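Local coordinates for galactose-binding like protein (Bacteroides thetaiotaomicron, PDB 7M1A), which is a SusE-like protein whose galactose-binding-like, calcium-binding domain, the piece described here, probably recognises or helps to process carbohydrate, at residues A[54-59]-A[166-171]; A[90-95]-A[155-160]. All coordinates share one frame; numbering follows the deposited sequence.

Overall arrangement
Running from the N terminus, the chain enters strand 56-66 through the first segment of contact 1, then reaches strand 88-96, which carries the first segment of contact 2. Strand 151-158 returns to close the shorter loop by pairing antiparallel with 88-96, and only afterwards does 166-171 come back to 54-59, so contact 2 lies wholly within the larger loop of contact 1. The two centres are about 8 Å apart. Segment 54-59 runs into the same sheet as contact 2, beside 151-158. Contact 2 pairs two strands of this sheet; contact 1 joins its 56-66 strand to the opposing four-stranded sheet and, through Thr-171, to the calcium site of the galactose-binding-like fold.

Contact 1: A[54-59]-A[166-171]. With CA (calcium ion), chain F.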
loop_
_atom_site.group_PDB
_atom_site.type_symbol
_atom_site.label_atom_id
_atom_site.label_comp_id
_atom_site.label_asym_id
_atom_site.label_seq_id
_atom_site.Cartn_x
_atom_site.Cartn_y
_atom_site.Cartn_z
ATOM N N GLY A 54 -2.776 -14.376 15.861
ATOM C CA GLY A 54 -2.141 -13.453 16.773
ATOM C C GLY A 54 -2.551 -12.028 16.439
ATOM O O GLY A 54 -3.224 -11.781 15.450
ATOM N N PRO A 55 -2.084 -11.066 17.268
ATOM C CA PRO A 55 -2.377 -9.631 17.096
ATOM C C PRO A 55 -2.211 -9.192 15.644
ATOM O O PRO A 55 -1.195 -9.510 14.981
ATOM C CB PRO A 55 -1.328 -8.979 18.004
ATOM C CG PRO A 55 -1.168 -9.966 19.176
ATOM C CD PRO A 55 -1.261 -11.339 18.467
ATOM N N ALA A 56 -3.141 -8.367 15.147
ATOM C CA ALA A 56 -2.967 -7.818 13.805
ATOM C C ALA A 56 -1.796 -6.850 13.865
ATOM O O ALA A 56 -1.616 -6.103 14.807
ATOM C CB ALA A 56 -4.177 -7.046 13.355
ATOM N N VAL A 57 -0.997 -6.836 12.779
ATOM C CA VAL A 57 0.170 -5.959 12.676
ATOM C C VAL A 57 0.139 -5.268 11.309
ATOM O O VAL A 57 -0.011 -5.941 10.322
ATOM C CB VAL A 57 1.492 -6.739 12.911
ATOM C CG1 VAL A 57 2.723 -5.888 12.620
ATOM C CG2 VAL A 57 1.531 -7.399 14.257
ATOM N N PHE A 58 0.419 -3.953 11.275
ATOM C CA PHE A 58 0.657 -3.353 9.957
ATOM C C PHE A 58 1.714 -2.255 10.151
ATOM O O PHE A 58 2.070 -1.867 11.276
ATOM C CB PHE A 58 -0.662 -2.844 9.342
ATOM C CG PHE A 58 -1.313 -1.723 10.085
ATOM C CD1 PHE A 58 -0.936 -0.397 9.926
ATOM C CD2 PHE A 58 -2.270 -2.024 11.070
ATOM C CE1 PHE A 58 -1.506 0.635 10.662
ATOM C CE2 PHE A 58 -2.841 -1.001 11.830
ATOM C CZ PHE A 58 -2.439 0.329 11.677
ATOM N N THR A 59 2.283 -1.834 9.001
ATOM C CA THR A 59 3.534 -1.098 8.991
ATOM C C THR A 59 3.390 0.097 8.039
ATOM O O THR A 59 2.840 -0.027 6.932
ATOM C CB THR A 59 4.632 -2.015 8.465
ATOM O OG1 THR A 59 4.685 -3.249 9.204
ATOM C CG2 THR A 59 6.001 -1.377 8.538
ATOM N N TYR A 166 -8.354 -10.117 17.541
ATOM C CA TYR A 166 -7.088 -9.501 17.133
ATOM C C TYR A 166 -7.279 -8.518 15.957
ATOM O O TYR A 166 -6.313 -7.847 15.610
ATOM C CB TYR A 166 -6.064 -10.567 16.710
ATOM C CG TYR A 166 -5.532 -11.425 17.818
ATOM C CD1 TYR A 166 -5.082 -10.892 19.018
ATOM C CD2 TYR A 166 -5.640 -12.810 17.736
ATOM C CE1 TYR A 166 -4.577 -11.705 20.057
ATOM C CE2 TYR A 166 -5.172 -13.626 18.761
ATOM C CZ TYR A 166 -4.670 -13.074 19.936
ATOM O OH TYR A 166 -4.180 -13.873 20.936
ATOM N N ASN A 167 -8.491 -8.452 15.346
ATOM C CA ASN A 167 -8.734 -7.545 14.232
ATOM C C ASN A 167 -8.613 -6.093 14.669
ATOM O O ASN A 167 -8.739 -5.760 15.829
ATOM C CB ASN A 167 -10.064 -7.919 13.555
ATOM C CG ASN A 167 -9.905 -9.211 12.790
ATOM O OD1 ASN A 167 -9.203 -9.240 11.757
ATOM N ND2 ASN A 167 -10.551 -10.276 13.240
ATOM N N ILE A 168 -8.472 -5.217 13.679
ATOM C CA ILE A 168 -8.503 -3.798 13.984
ATOM C C ILE A 168 -9.165 -3.012 12.846
ATOM O O ILE A 168 -8.937 -3.266 11.658
ATOM C CB ILE A 168 -7.080 -3.241 14.311
ATOM C CG1 ILE A 168 -7.102 -1.769 14.747
ATOM C CG2 ILE A 168 -6.131 -3.479 13.125
ATOM C CD1 ILE A 168 -5.791 -1.270 15.284
ATOM N N CYS A 169 -9.954 -1.976 13.207
ATOM C CA CYS A 169 -10.401 -0.977 12.240
ATOM C C CYS A 169 -10.376 0.388 12.975
ATOM O O CYS A 169 -10.661 0.472 14.170
ATOM C CB CYS A 169 -11.810 -1.300 11.724
ATOM S SG CYS A 169 -13.144 -1.347 12.948
ATOM N N PHE A 170 -10.135 1.459 12.232
ATOM C CA PHE A 170 -10.160 2.810 12.772
ATOM C C PHE A 170 -10.104 3.804 11.607
ATOM O O PHE A 170 -9.869 3.365 10.446
ATOM C CB PHE A 170 -9.087 3.111 13.827
ATOM C CG PHE A 170 -7.688 3.116 13.306
ATOM C CD1 PHE A 170 -7.021 1.888 13.067
ATOM C CD2 PHE A 170 -7.001 4.290 13.085
ATOM C CE1 PHE A 170 -5.692 1.865 12.628
ATOM C CE2 PHE A 170 -5.660 4.261 12.629
ATOM C CZ PHE A 170 -5.047 3.046 12.384
ATOM N N THR A 171 -10.329 5.119 11.883
ATOM C CA THR A 171 -10.478 6.091 10.811
ATOM C C THR A 171 -9.246 6.992 10.617
ATOM O O THR A 171 -9.063 7.470 9.449
ATOM C CB THR A 171 -11.742 6.951 10.964
ATOM O OG1 THR A 171 -11.837 7.848 9.850
ATOM C CG2 THR A 171 -11.753 7.813 12.223
HETATM CA CA CA F . -9.081 9.190 7.922
HETATM O O HOH W 1 -11.166 8.907 6.877
#
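The ring of Tyr-166 lies flat against the extended backbone at Gly-54 and Pro-55. Its CG, beside the backbone N and anti to the carbonyl carbon (chi1 -70°), lays the ring along them. Gly-54 CA, 3.8 Å from the ring centroid, and Pro-55 CD, at 4.0 Å, make CH-pi contacts with the same face, while the peptide joining the two residues covers the ring near its CG and CD1. With an alanine here, Gly-54 and Pro-55 would probably lose the surface they lie on, and a gap would open beside the proline. Ala-56 N donates to Tyr-166 O (3.2 Å), a somewhat bent bond of 144° and the single hydrogen bond between the segments. Ala-56 CB sits in the corner formed by that oxygen and Ile-168 CG2, which in turn reaches the edge of the Phe-58 ring. From the opposite direction to Phe-170, Phe-58 CZ meets that ring's edge, 3.7 Å from Phe-170 CE1. These four apolar side chains pack between the two sheets of the beta-sandwich, beside the calcium that Thr-171 O binds at 2.3 Å. Leu-45 of strand 45-46 touches both phenylalanines, and Phe-170 also packs on Leu-73 of strand 70-74.

Contact 2: A[90-95]-A[155-160]; sequences RYEVWG and RIKCLK
CG of Glu-92 beside its backbone N (chi1 -65°) and CG of Lys-157 anti to its own (chi1 180°), each followed by an extended chain, lay the two side chains side by side. They face each other as a hydrogen-bonded pair in an antiparallel sheet of the galactose-binding-like fold. Glu-92 N donates to Lys-157 O, and Lys-157 N donates back to Glu-92 O; Trp-94 and Arg-155 exchange an equivalent pair. Between these pairs, Val-93 and Ile-156 form a non-hydrogen-bonded pair, their side chains on the face shared with Tyr-91 and Cys-158. On that face Val-93 packs on Phe-71 and Ile-156 on Phe-58, while the Tyr-91 hydroxyl hydrogen-bonds to Asp-140.

A classic beta bulge shifts the register by one between Tyr-91 and Arg-90: Leu-159 and Lys-160 both stand against Arg-90. Arg-90 N donates to Lys-160 O (2.9 Å), and Arg-90 O accepts a bond from Lys-160 N (3.1 Å) and a weak one from Leu-159 N, bent to 123°. The extra residue brings Leu-159 CD1 over one face of the Arg-90 guanidinium, 3.6 Å from Arg-90 NH2, and equally near Glu-92 OE2. Bends at chi2 and chi3 fold the arginine back over this leucine, and its NH1 bonds to Met-115 O on the adjoining strand.

Glu-92 OE1 accepts two hydrogen bonds. Trp-94 NE1, with the acceptor in its ring plane, meets it from above the carboxylate plane. A water donates to Glu-92 OE1 at 2.6 Å and accepts from Lys-157 NZ at 2.8 Å, bridging two atoms that at 4.5 Å are too far apart for a direct salt bridge.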
loop_
_atom_site.group_PDB
_atom_site.type_symbol
_atom_site.label_atom_id
_atom_site.label_comp_id
_atom_site.label_asym_id
_atom_site.label_seq_id
_atom_site.Cartn_x
_atom_site.Cartn_y
_atom_site.Cartn_z
ATOM N N ARG A 90 -6.746 -2.651 23.287
ATOM C CA ARG A 90 -5.357 -2.617 23.744
ATOM C C ARG A 90 -4.441 -2.792 22.539
ATOM O O ARG A 90 -4.684 -3.692 21.732
ATOM C CB ARG A 90 -5.106 -3.813 24.665
ATOM C CG ARG A 90 -5.728 -3.600 26.047
ATOM C CD ARG A 90 -4.837 -2.698 26.911
ATOM N NE ARG A 90 -3.543 -3.353 27.167
ATOM C CZ ARG A 90 -2.290 -3.132 26.660
ATOM N NH1 ARG A 90 -1.973 -2.168 25.774
ATOM N NH2 ARG A 90 -1.339 -3.963 27.060
ATOM N N TYR A 91 -3.511 -1.855 22.371
ATOM C CA TYR A 91 -2.702 -1.876 21.155
ATOM C C TYR A 91 -1.384 -1.189 21.442
ATOM O O TYR A 91 -1.219 -0.594 22.499
ATOM C CB TYR A 91 -3.448 -1.210 19.966
ATOM C CG TYR A 91 -3.891 0.229 20.146
ATOM C CD1 TYR A 91 -5.025 0.571 20.897
ATOM C CD2 TYR A 91 -3.176 1.246 19.518
ATOM C CE1 TYR A 91 -5.430 1.901 20.978
ATOM C CE2 TYR A 91 -3.595 2.573 19.602
ATOM C CZ TYR A 91 -4.729 2.905 20.331
ATOM O OH TYR A 91 -5.141 4.212 20.411
ATOM N N GLU A 92 -0.435 -1.379 20.517
ATOM C CA GLU A 92 0.892 -0.854 20.759
ATOM C C GLU A 92 1.391 -0.097 19.529
ATOM O O GLU A 92 1.038 -0.458 18.393
ATOM C CB GLU A 92 1.914 -1.966 21.036
ATOM C CG GLU A 92 1.614 -2.721 22.324
ATOM C CD GLU A 92 2.394 -4.006 22.487
ATOM O OE1 GLU A 92 3.071 -4.454 21.548
ATOM O OE2 GLU A 92 2.407 -4.461 23.605
ATOM N N VAL A 93 2.222 0.937 19.737
ATOM C CA VAL A 93 2.889 1.637 18.640
ATOM C C VAL A 93 4.366 1.359 18.742
ATOM O O VAL A 93 4.941 1.584 19.824
ATOM C CB VAL A 93 2.598 3.174 18.660
ATOM C CG1 VAL A 93 3.172 3.849 17.425
ATOM C CG2 VAL A 93 1.110 3.409 18.813
ATOM N N TRP A 94 4.995 0.931 17.640
ATOM C CA TRP A 94 6.414 0.553 17.613
ATOM C C TRP A 94 7.075 1.377 16.503
ATOM O O TRP A 94 6.426 1.848 15.543
ATOM C CB TRP A 94 6.651 -0.947 17.302
ATOM C CG TRP A 94 6.158 -1.893 18.329
ATOM C CD1 TRP A 94 4.857 -2.049 18.791
ATOM C CD2 TRP A 94 6.963 -2.799 19.094
ATOM N NE1 TRP A 94 4.806 -3.152 19.691
ATOM C CE2 TRP A 94 6.103 -3.571 19.916
ATOM C CE3 TRP A 94 8.354 -2.969 19.169
ATOM C CZ2 TRP A 94 6.642 -4.546 20.785
ATOM C CZ3 TRP A 94 8.882 -3.988 19.975
ATOM C CH2 TRP A 94 8.014 -4.762 20.759
ATOM N N GLY A 95 8.399 1.600 16.606
ATOM C CA GLY A 95 9.089 2.369 15.597
ATOM C C GLY A 95 10.523 1.905 15.389
ATOM O O GLY A 95 11.070 1.064 16.163
ATOM N N ARG A 155 5.038 0.640 13.354
ATOM C CA ARG A 155 4.121 -0.486 13.336
ATOM C C ARG A 155 3.027 -0.253 14.382
ATOM O O ARG A 155 3.293 0.250 15.503
ATOM C CB ARG A 155 4.785 -1.840 13.564
ATOM C CG ARG A 155 5.474 -2.315 12.319
ATOM C CD ARG A 155 6.305 -3.553 12.669
ATOM N NE ARG A 155 5.979 -4.491 11.554
ATOM C CZ ARG A 155 6.392 -5.743 11.559
ATOM N NH1 ARG A 155 7.177 -6.206 12.542
ATOM N NH2 ARG A 155 6.007 -6.607 10.624
ATOM N N ILE A 156 1.815 -0.692 14.038
ATOM C CA ILE A 156 0.747 -0.776 15.047
ATOM C C ILE A 156 0.363 -2.245 15.205
ATOM O O ILE A 156 0.236 -2.989 14.234
ATOM C CB ILE A 156 -0.427 0.128 14.676
ATOM C CG1 ILE A 156 0.037 1.602 14.888
ATOM C CG2 ILE A 156 -1.678 -0.168 15.513
ATOM C CD1 ILE A 156 -0.958 2.653 14.456
ATOM N N LYS A 157 0.344 -2.704 16.484
ATOM C CA LYS A 157 -0.052 -4.068 16.841
ATOM C C LYS A 157 -1.354 -4.016 17.666
ATOM O O LYS A 157 -1.394 -3.347 18.692
ATOM C CB LYS A 157 1.103 -4.705 17.615
ATOM C CG LYS A 157 0.867 -6.147 18.088
ATOM C CD LYS A 157 2.004 -6.644 19.086
ATOM C CE LYS A 157 1.887 -8.141 19.256
ATOM N NZ LYS A 157 2.938 -8.722 20.131
ATOM N N CYS A 158 -2.393 -4.754 17.220
ATOM C CA CYS A 158 -3.665 -4.784 17.941
ATOM C C CYS A 158 -3.697 -6.021 18.839
ATOM O O CYS A 158 -3.906 -7.148 18.346
ATOM C CB CYS A 158 -4.836 -4.776 16.957
ATOM S SG CYS A 158 -6.334 -4.510 17.945
ATOM N N LEU A 159 -3.458 -5.820 20.158
ATOM C CA LEU A 159 -3.494 -6.948 21.084
ATOM C C LEU A 159 -4.919 -7.434 21.339
ATOM O O LEU A 159 -5.141 -8.627 21.529
ATOM C CB LEU A 159 -2.897 -6.563 22.423
ATOM C CG LEU A 159 -1.479 -6.023 22.403
ATOM C CD1 LEU A 159 -1.078 -5.490 23.794
ATOM C CD2 LEU A 159 -0.492 -7.102 21.975
ATOM N N LYS A 160 -5.897 -6.513 21.373
ATOM C CA LYS A 160 -7.285 -6.877 21.623
ATOM C C LYS A 160 -8.170 -5.754 21.154
ATOM O O LYS A 160 -7.853 -4.577 21.452
ATOM C CB LYS A 160 -7.519 -7.194 23.126
ATOM C CG LYS A 160 -8.863 -7.816 23.525
ATOM C CD LYS A 160 -8.990 -7.935 25.061
ATOM C CE LYS A 160 -8.305 -9.180 25.612
ATOM N NZ LYS A 160 -8.439 -10.352 24.700
HETATM O O HOH W 2 3.776 -6.906 22.069
#